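Local coordinates for putative hemoglobin-like oxygen-binding protein (Pseudoalteromonas haloplanktis, PDB 4UUR) that binds heme b as a cold-adapted group II truncated hemoglobin of an Antarctic marine bacterium, and probably binds or carries oxygen at the heme iron, at residues R66-F69 against F70-L73; G79-L82 against F83-K86. All coordinates share one frame; numbering follows the deposited sequence.

In the fold
Both contacts are local, each within one unbroken run of chain, and their centres lie about 9 Å apart. Contact 1 is core: two successive turns of helix 63-76, mostly buried, with aromatic rings against the heme. Contact 2 is surface: the loop 79-82 and the start of helix 83-87. Contact 1 has regular backbone bonds and a large apolar face. Contact 2 has two weak backbone bonds across the join, and its side chains touch little. The two meet where F83 packs on the V68 side chain and the F72 backbone, and where L82 CB lies near the backbone oxygen of E71. Both supply heme contacts: V68, F69 and F72 from contact 1, F83 from contact 2.

Contact 1 (R66-F69 against F70-L73); sequences RQVF and FEFL. With HEM (protoporphyrin IX containing Fe), chain C.
L73 lies over one face of the F69 ring, one helical turn further on. Its CD1 makes an off-centre CH-pi contact 4.2 Å from the F69 ring centroid. F69 carries CG anti to its backbone N (chi1 -171°), which sends the ring toward the heme. There F69 CE1 comes 4.0 Å from the heme meso carbon CHD. F72 follows on the same flank, and its CE2 reaches 3.6 Å from the vinyl carbon CAC. V68 adds CG1, 3.7 Å from the propionate oxygen O1D. This is the tight part of the contact. Replacing the F69 ring by an alanine side chain is likely to open a gap between L73 and the heme edge, leaving the L73 methyl without its aromatic partner. The backbone underneath is regular helix: E71 N to Q67 O, at 2.9 Å and 177°, is nearly straight.

The solvent side is at Q67, which is exposed. Its chain bends back so that NE2 meets OE2 of the buried E71. The modelled distance is too short for a normal hydrogen bond, so its detail is doubtful. The amide and carboxylate planes are 46° apart. Q67 NE2 also lies at the edge of the buried F70 ring, 3.8 Å from F70 CD2. E71 OE1 is hydrogen-bonded to H87. R66 reaches away from the contact to a salt bridge with D43 on helix 31-45.

The iron carries a water on the F69 side, and H96 is its axial ligand. The arrangement is that of the distal E helix of a globin, lining the heme pocket.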
ATOM      1  N   ARG A  66      -0.087  -4.253   9.059  1.00 29.92           N
ATOM      2  CA  ARG A  66      -1.375  -3.647   8.800  1.00 30.34           C
ATOM      3  C   ARG A  66      -1.412  -2.203   9.373  1.00 31.33           C
ATOM      4  O   ARG A  66      -1.768  -1.242   8.655  1.00 26.96           O
ATOM      5  CB  ARG A  66      -2.493  -4.468   9.396  1.00 29.08           C
ATOM      6  CG  ARG A  66      -2.829  -5.693   8.592  1.00 29.25           C
ATOM      7  CD  ARG A  66      -3.904  -6.511   9.305  1.00 26.30           C
ATOM      8  NE  ARG A  66      -4.267  -7.719   8.566  1.00 24.88           N
ATOM      9  CZ  ARG A  66      -5.160  -7.805   7.562  1.00 25.54           C
ATOM     10  NH1 ARG A  66      -5.842  -6.764   7.115  1.00 25.45           N
ATOM     11  NH2 ARG A  66      -5.385  -8.955   6.997  1.00 22.92           N
ATOM     12  N   GLN A  67      -1.029  -2.085  10.644  1.00 32.13           N
ATOM     13  CA  GLN A  67      -1.028  -0.825  11.384  1.00 34.11           C
ATOM     14  C   GLN A  67      -0.012   0.151  10.788  1.00 32.92           C
ATOM     15  O   GLN A  67      -0.319   1.304  10.508  1.00 31.15           O
ATOM     16  CB  GLN A  67      -0.725  -1.105  12.858  1.00 39.93           C
ATOM     17  CG  GLN A  67      -0.487   0.107  13.766  1.00 44.10           C
ATOM     18  CD  GLN A  67      -1.659   1.069  13.806  1.00 52.83           C
ATOM     19  OE1 GLN A  67      -2.831   0.667  13.939  1.00 56.22           O
ATOM     20  NE2 GLN A  67      -1.356   2.355  13.679  1.00 53.66           N
ATOM     21  N   VAL A  68       1.201  -0.318  10.548  1.00 34.65           N
ATOM     22  CA  VAL A  68       2.238   0.544   9.964  1.00 32.51           C
ATOM     23  C   VAL A  68       1.838   1.059   8.601  1.00 33.02           C
ATOM     24  O   VAL A  68       1.959   2.242   8.337  1.00 33.68           O
ATOM     25  CB  VAL A  68       3.591  -0.179   9.873  1.00 34.20           C
ATOM     26  CG1 VAL A  68       4.592   0.612   9.044  1.00 31.80           C
ATOM     27  CG2 VAL A  68       4.151  -0.370  11.272  1.00 37.13           C
ATOM     28  N   PHE A  69       1.373   0.177   7.710  1.00 36.97           N
ATOM     29  CA  PHE A  69       0.958   0.610   6.368  1.00 33.12           C
ATOM     30  C   PHE A  69      -0.149   1.650   6.480  1.00 33.23           C
ATOM     31  O   PHE A  69      -0.148   2.604   5.731  1.00 32.65           O
ATOM     32  CB  PHE A  69       0.458  -0.569   5.539  1.00 33.21           C
ATOM     33  CG  PHE A  69       0.213  -0.246   4.090  1.00 29.69           C
ATOM     34  CD1 PHE A  69       1.194   0.317   3.308  1.00 32.03           C
ATOM     35  CD2 PHE A  69      -0.963  -0.570   3.495  1.00 30.70           C
ATOM     36  CE1 PHE A  69       0.983   0.621   1.972  1.00 29.00           C
ATOM     37  CE2 PHE A  69      -1.180  -0.354   2.162  1.00 28.35           C
ATOM     38  CZ  PHE A  69      -0.209   0.256   1.392  1.00 29.89           C
ATOM     39  N   PHE A  70      -1.093   1.461   7.394  1.00 32.25           N
ATOM     40  CA  PHE A  70      -2.144   2.464   7.637  1.00 37.80           C
ATOM     41  C   PHE A  70      -1.543   3.827   8.007  1.00 41.51           C
ATOM     42  O   PHE A  70      -1.862   4.856   7.373  1.00 40.95           O
ATOM     43  CB  PHE A  70      -3.079   2.010   8.755  1.00 43.43           C
ATOM     44  CG  PHE A  70      -3.796   3.134   9.443  1.00 49.30           C
ATOM     45  CD1 PHE A  70      -4.762   3.881   8.772  1.00 51.93           C
ATOM     46  CD2 PHE A  70      -3.532   3.431  10.780  1.00 57.14           C
ATOM     47  CE1 PHE A  70      -5.433   4.918   9.413  1.00 54.97           C
ATOM     48  CE2 PHE A  70      -4.193   4.469  11.428  1.00 55.63           C
ATOM     49  CZ  PHE A  70      -5.136   5.221  10.739  1.00 56.97           C
ATOM     50  N   GLU A  71      -0.672   3.814   9.025  1.00 41.56           N
ATOM     51  CA  GLU A  71       0.061   4.994   9.451  1.00 39.36           C
ATOM     52  C   GLU A  71       0.681   5.653   8.267  1.00 37.68           C
ATOM     53  O   GLU A  71       0.632   6.869   8.152  1.00 39.05           O
ATOM     54  CB  GLU A  71       1.153   4.635  10.470  1.00 39.90           C
ATOM     55  CG  GLU A  71       0.637   4.451  11.883  1.00 42.05           C
ATOM     56  CD  GLU A  71       1.490   3.513  12.737  1.00 45.26           C
ATOM     57  OE1 GLU A  71       2.721   3.314  12.530  1.00 50.57           O
ATOM     58  OE2 GLU A  71       0.897   2.930  13.642  1.00 54.68           O
ATOM     59  N   PHE A  72       1.239   4.863   7.350  1.00 38.64           N
ATOM     60  CA  PHE A  72       1.854   5.472   6.154  1.00 41.27           C
ATOM     61  C   PHE A  72       0.836   6.134   5.271  1.00 42.15           C
ATOM     62  O   PHE A  72       1.034   7.285   4.848  1.00 48.36           O
ATOM     63  CB  PHE A  72       2.662   4.482   5.345  1.00 37.94           C
ATOM     64  CG  PHE A  72       3.055   4.988   3.999  1.00 38.80           C
ATOM     65  CD1 PHE A  72       4.139   5.853   3.848  1.00 40.19           C
ATOM     66  CD2 PHE A  72       2.346   4.579   2.857  1.00 39.99           C
ATOM     67  CE1 PHE A  72       4.503   6.304   2.579  1.00 39.46           C
ATOM     68  CE2 PHE A  72       2.703   5.007   1.606  1.00 37.60           C
ATOM     69  CZ  PHE A  72       3.784   5.872   1.460  1.00 39.52           C
ATOM     70  N   LEU A  73      -0.256   5.414   5.023  1.00 42.67           N
ATOM     71  CA  LEU A  73      -1.355   5.917   4.174  1.00 40.17           C
ATOM     72  C   LEU A  73      -1.991   7.189   4.736  1.00 36.18           C
ATOM     73  O   LEU A  73      -2.289   8.082   3.984  1.00 35.29           O
ATOM     74  CB  LEU A  73      -2.441   4.853   3.944  1.00 37.41           C
ATOM     75  CG  LEU A  73      -2.035   3.735   3.009  1.00 35.59           C
ATOM     76  CD1 LEU A  73      -3.191   2.754   2.837  1.00 40.25           C
ATOM     77  CD2 LEU A  73      -1.565   4.293   1.689  1.00 35.04           C
TER
HETATM   78  CHA HEM C 700       7.160  -2.953   4.239  1.00 26.41           C
HETATM   79  CHB HEM C 700       7.173  -5.758   0.259  1.00 23.80           C
HETATM   80  CHC HEM C 700       5.881  -1.852  -2.322  1.00 25.84           C
HETATM   81  CHD HEM C 700       4.970   0.489   1.740  1.00 28.42           C
HETATM   82  C1A HEM C 700       7.303  -4.033   3.387  1.00 26.76           C
HETATM   83  C2A HEM C 700       7.708  -5.310   3.778  1.00 25.64           C
HETATM   84  C3A HEM C 700       7.685  -6.095   2.664  1.00 26.37           C
HETATM   85  C4A HEM C 700       7.287  -5.311   1.557  1.00 26.53           C
HETATM   86  CMA HEM C 700       8.048  -7.573   2.597  1.00 27.86           C
HETATM   87  CAA HEM C 700       8.107  -5.777   5.164  1.00 27.61           C
HETATM   88  CBA HEM C 700       7.022  -5.536   6.212  1.00 35.54           C
HETATM   89  CGA HEM C 700       6.973  -6.549   7.337  1.00 36.29           C
HETATM   90  O1A HEM C 700       6.659  -7.752   7.210  1.00 38.57           O
HETATM   91  O2A HEM C 700       7.213  -6.120   8.477  1.00 47.68           O
HETATM   92  C1B HEM C 700       6.854  -4.901  -0.807  1.00 25.44           C
HETATM   93  C2B HEM C 700       6.966  -5.249  -2.188  1.00 26.36           C
HETATM   94  C3B HEM C 700       6.613  -4.143  -2.917  1.00 27.60           C
HETATM   95  C4B HEM C 700       6.341  -3.104  -1.927  1.00 26.11           C
HETATM   96  CMB HEM C 700       7.345  -6.637  -2.674  1.00 28.92           C
HETATM   97  CAB HEM C 700       6.513  -3.767  -4.363  1.00 31.21           C
HETATM   98  CBB HEM C 700       6.977  -4.527  -5.300  1.00 37.94           C
HETATM   99  C1C HEM C 700       5.414  -0.872  -1.454  1.00 27.84           C
HETATM  100  C2C HEM C 700       4.758   0.319  -1.804  1.00 30.31           C
HETATM  101  C3C HEM C 700       4.529   0.988  -0.627  1.00 31.69           C
HETATM  102  C4C HEM C 700       5.007   0.169   0.423  1.00 30.69           C
HETATM  103  CMC HEM C 700       4.448   0.756  -3.229  1.00 33.11           C
HETATM  104  CAC HEM C 700       3.843   2.274  -0.367  1.00 39.33           C
HETATM  105  CBC HEM C 700       3.171   2.924  -1.310  1.00 41.60           C
HETATM  106  C1D HEM C 700       5.555  -0.281   2.696  1.00 27.67           C
HETATM  107  C2D HEM C 700       5.658   0.202   4.071  1.00 28.09           C
HETATM  108  C3D HEM C 700       6.259  -0.749   4.751  1.00 30.93           C
HETATM  109  C4D HEM C 700       6.540  -1.808   3.794  1.00 28.38           C
HETATM  110  CMD HEM C 700       5.211   1.512   4.658  1.00 30.61           C
HETATM  111  CAD HEM C 700       6.649  -0.700   6.218  1.00 35.44           C
HETATM  112  CBD HEM C 700       8.115  -0.255   6.228  1.00 41.73           C
HETATM  113  CGD HEM C 700       8.704  -0.041   7.626  1.00 51.80           C
HETATM  114  O1D HEM C 700       8.097  -0.363   8.659  1.00 52.81           O
HETATM  115  O2D HEM C 700       9.833   0.465   7.791  1.00 54.82           O
HETATM  116  NA  HEM C 700       7.005  -4.064   2.020  1.00 26.29           N
HETATM  117  NB  HEM C 700       6.481  -3.639  -0.733  1.00 26.02           N
HETATM  118  NC  HEM C 700       5.518  -0.948  -0.120  1.00 26.31           N
HETATM  119  ND  HEM C 700       6.040  -1.496   2.578  1.00 27.03           N
HETATM  120 FE   HEM C 700       6.261  -2.508   1.007  1.00 28.06          FE
HETATM  121  O   HOH W   1       4.254  -3.328   1.338  1.00 23.31           O

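Contact 2 (G79-L82 against F83-K86); sequences GPDL and FVAK
D81 and V84 each turn a branch the same way: D81 CG (chi1 -90°) and V84 CG2 both stand anti to their own carbonyl carbons. The two side chains run side by side and point the same way. D81 OD1 comes 3.4 Å from V84 CG2, a van der Waals contact between a carboxylate oxygen and a methyl.

The backbone beside them is where the loop turns into helix 83-87. A85 N points to D81 O in a weak bond of 3.5 Å with an angle of 141°. K86 N to L82 O is also weak, 3.2 Å and 134°. K86 N has a shorter bond to F83 O, 2.8 Å, so this amide is shared between a partner four residues back and one three back. A85 CB rests 3.3 Å from D81 O, and K86 CB lies 3.4 Å from L82 O, so two carbonyls of the loop are bordered by the first side chains of the helix. D81, A85 and K86 are exposed.

F83 turns its ring inward, away from the loop, to touch the heme, V68 and H87. L82 packs back on helix 63-76, against F70, E71 and S74. P80 O is hydrogen-bonded to S74 OG. The segment thus joins helix 63-76 to helix 83-87, with the loop laid against the later half of the first and the second set beside the heme.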
ATOM      1  N   GLY A  79      -3.527  13.159   5.506  1.00 44.16           N
ATOM      2  CA  GLY A  79      -4.050  13.187   6.870  1.00 45.06           C
ATOM      3  C   GLY A  79      -2.869  13.367   7.795  1.00 45.09           C
ATOM      4  O   GLY A  79      -1.808  13.771   7.350  1.00 47.31           O
ATOM      5  N   PRO A  80      -3.036  13.060   9.082  1.00 47.97           N
ATOM      6  CA  PRO A  80      -1.864  13.074   9.944  1.00 52.86           C
ATOM      7  C   PRO A  80      -0.725  12.163   9.452  1.00 58.70           C
ATOM      8  O   PRO A  80      -0.949  10.979   9.227  1.00 60.48           O
ATOM      9  CB  PRO A  80      -2.396  12.575  11.296  1.00 52.96           C
ATOM     10  CG  PRO A  80      -3.844  12.320  11.154  1.00 48.59           C
ATOM     11  CD  PRO A  80      -4.287  12.799   9.808  1.00 47.60           C
ATOM     12  N   ASP A  81       0.467  12.738   9.259  1.00 68.22           N
ATOM     13  CA  ASP A  81       1.707  11.962   9.121  1.00 66.57           C
ATOM     14  C   ASP A  81       1.822  11.170  10.368  1.00 63.05           C
ATOM     15  O   ASP A  81       2.382  11.656  11.333  1.00 67.63           O
ATOM     16  CB  ASP A  81       2.950  12.848   9.063  1.00 66.30           C
ATOM     17  CG  ASP A  81       3.309  13.250   7.678  1.00 71.52           C
ATOM     18  OD1 ASP A  81       3.550  12.360   6.817  1.00 73.90           O
ATOM     19  OD2 ASP A  81       3.366  14.474   7.464  1.00 74.38           O
ATOM     20  N   LEU A  82       1.254   9.975  10.382  1.00 56.13           N
ATOM     21  CA  LEU A  82       1.364   9.133  11.549  1.00 55.59           C
ATOM     22  C   LEU A  82       2.649   8.323  11.435  1.00 53.25           C
ATOM     23  O   LEU A  82       3.243   7.961  12.444  1.00 53.35           O
ATOM     24  CB  LEU A  82       0.153   8.221  11.653  1.00 56.89           C
ATOM     25  CG  LEU A  82      -1.135   8.931  12.013  1.00 53.89           C
ATOM     26  CD1 LEU A  82      -2.297   8.022  11.700  1.00 55.38           C
ATOM     27  CD2 LEU A  82      -1.159   9.313  13.484  1.00 51.96           C
ATOM     28  N   PHE A  83       3.049   8.044  10.198  1.00 53.38           N
ATOM     29  CA  PHE A  83       4.275   7.300   9.894  1.00 57.64           C
ATOM     30  C   PHE A  83       5.460   8.163  10.228  1.00 58.19           C
ATOM     31  O   PHE A  83       6.215   7.827  11.138  1.00 64.72           O
ATOM     32  CB  PHE A  83       4.347   6.890   8.411  1.00 55.74           C
ATOM     33  CG  PHE A  83       5.497   5.962   8.082  1.00 52.32           C
ATOM     34  CD1 PHE A  83       6.745   6.462   7.761  1.00 47.68           C
ATOM     35  CD2 PHE A  83       5.318   4.576   8.097  1.00 50.76           C
ATOM     36  CE1 PHE A  83       7.794   5.606   7.463  1.00 51.48           C
ATOM     37  CE2 PHE A  83       6.366   3.713   7.797  1.00 45.47           C
ATOM     38  CZ  PHE A  83       7.597   4.228   7.462  1.00 46.93           C
ATOM     39  N   VAL A  84       5.606   9.285   9.528  1.00 53.19           N
ATOM     40  CA  VAL A  84       6.716  10.190   9.803  1.00 57.76           C
ATOM     41  C   VAL A  84       6.777  10.650  11.281  1.00 61.45           C
ATOM     42  O   VAL A  84       7.848  10.937  11.776  1.00 70.10           O
ATOM     43  CB  VAL A  84       6.733  11.434   8.894  1.00 61.65           C
ATOM     44  CG1 VAL A  84       8.042  12.208   9.100  1.00 68.37           C
ATOM     45  CG2 VAL A  84       6.597  11.054   7.437  1.00 58.42           C
ATOM     46  N   ALA A  85       5.653  10.712  11.981  1.00 60.05           N
ATOM     47  CA  ALA A  85       5.680  10.970  13.419  1.00 64.04           C
ATOM     48  C   ALA A  85       6.388   9.851  14.166  1.00 63.87           C
ATOM     49  O   ALA A  85       7.167  10.099  15.070  1.00 71.56           O
ATOM     50  CB  ALA A  85       4.269  11.130  13.982  1.00 62.87           C
ATOM     51  N   LYS A  86       6.089   8.617  13.815  1.00 64.12           N
ATOM     52  CA  LYS A  86       6.486   7.492  14.645  1.00 66.72           C
ATOM     53  C   LYS A  86       7.719   6.752  14.133  1.00 68.01           C
ATOM     54  O   LYS A  86       8.423   6.142  14.923  1.00 77.96           O
ATOM     55  CB  LYS A  86       5.314   6.525  14.760  1.00 70.52           C
ATOM     56  CG  LYS A  86       5.430   5.495  15.875  1.00 72.04           C
ATOM     57  CD  LYS A  86       4.106   4.777  16.099  1.00 73.66           C
ATOM     58  CE  LYS A  86       2.961   5.769  16.273  1.00 75.89           C
ATOM     59  NZ  LYS A  86       1.916   5.232  17.181  1.00 80.23           N
TER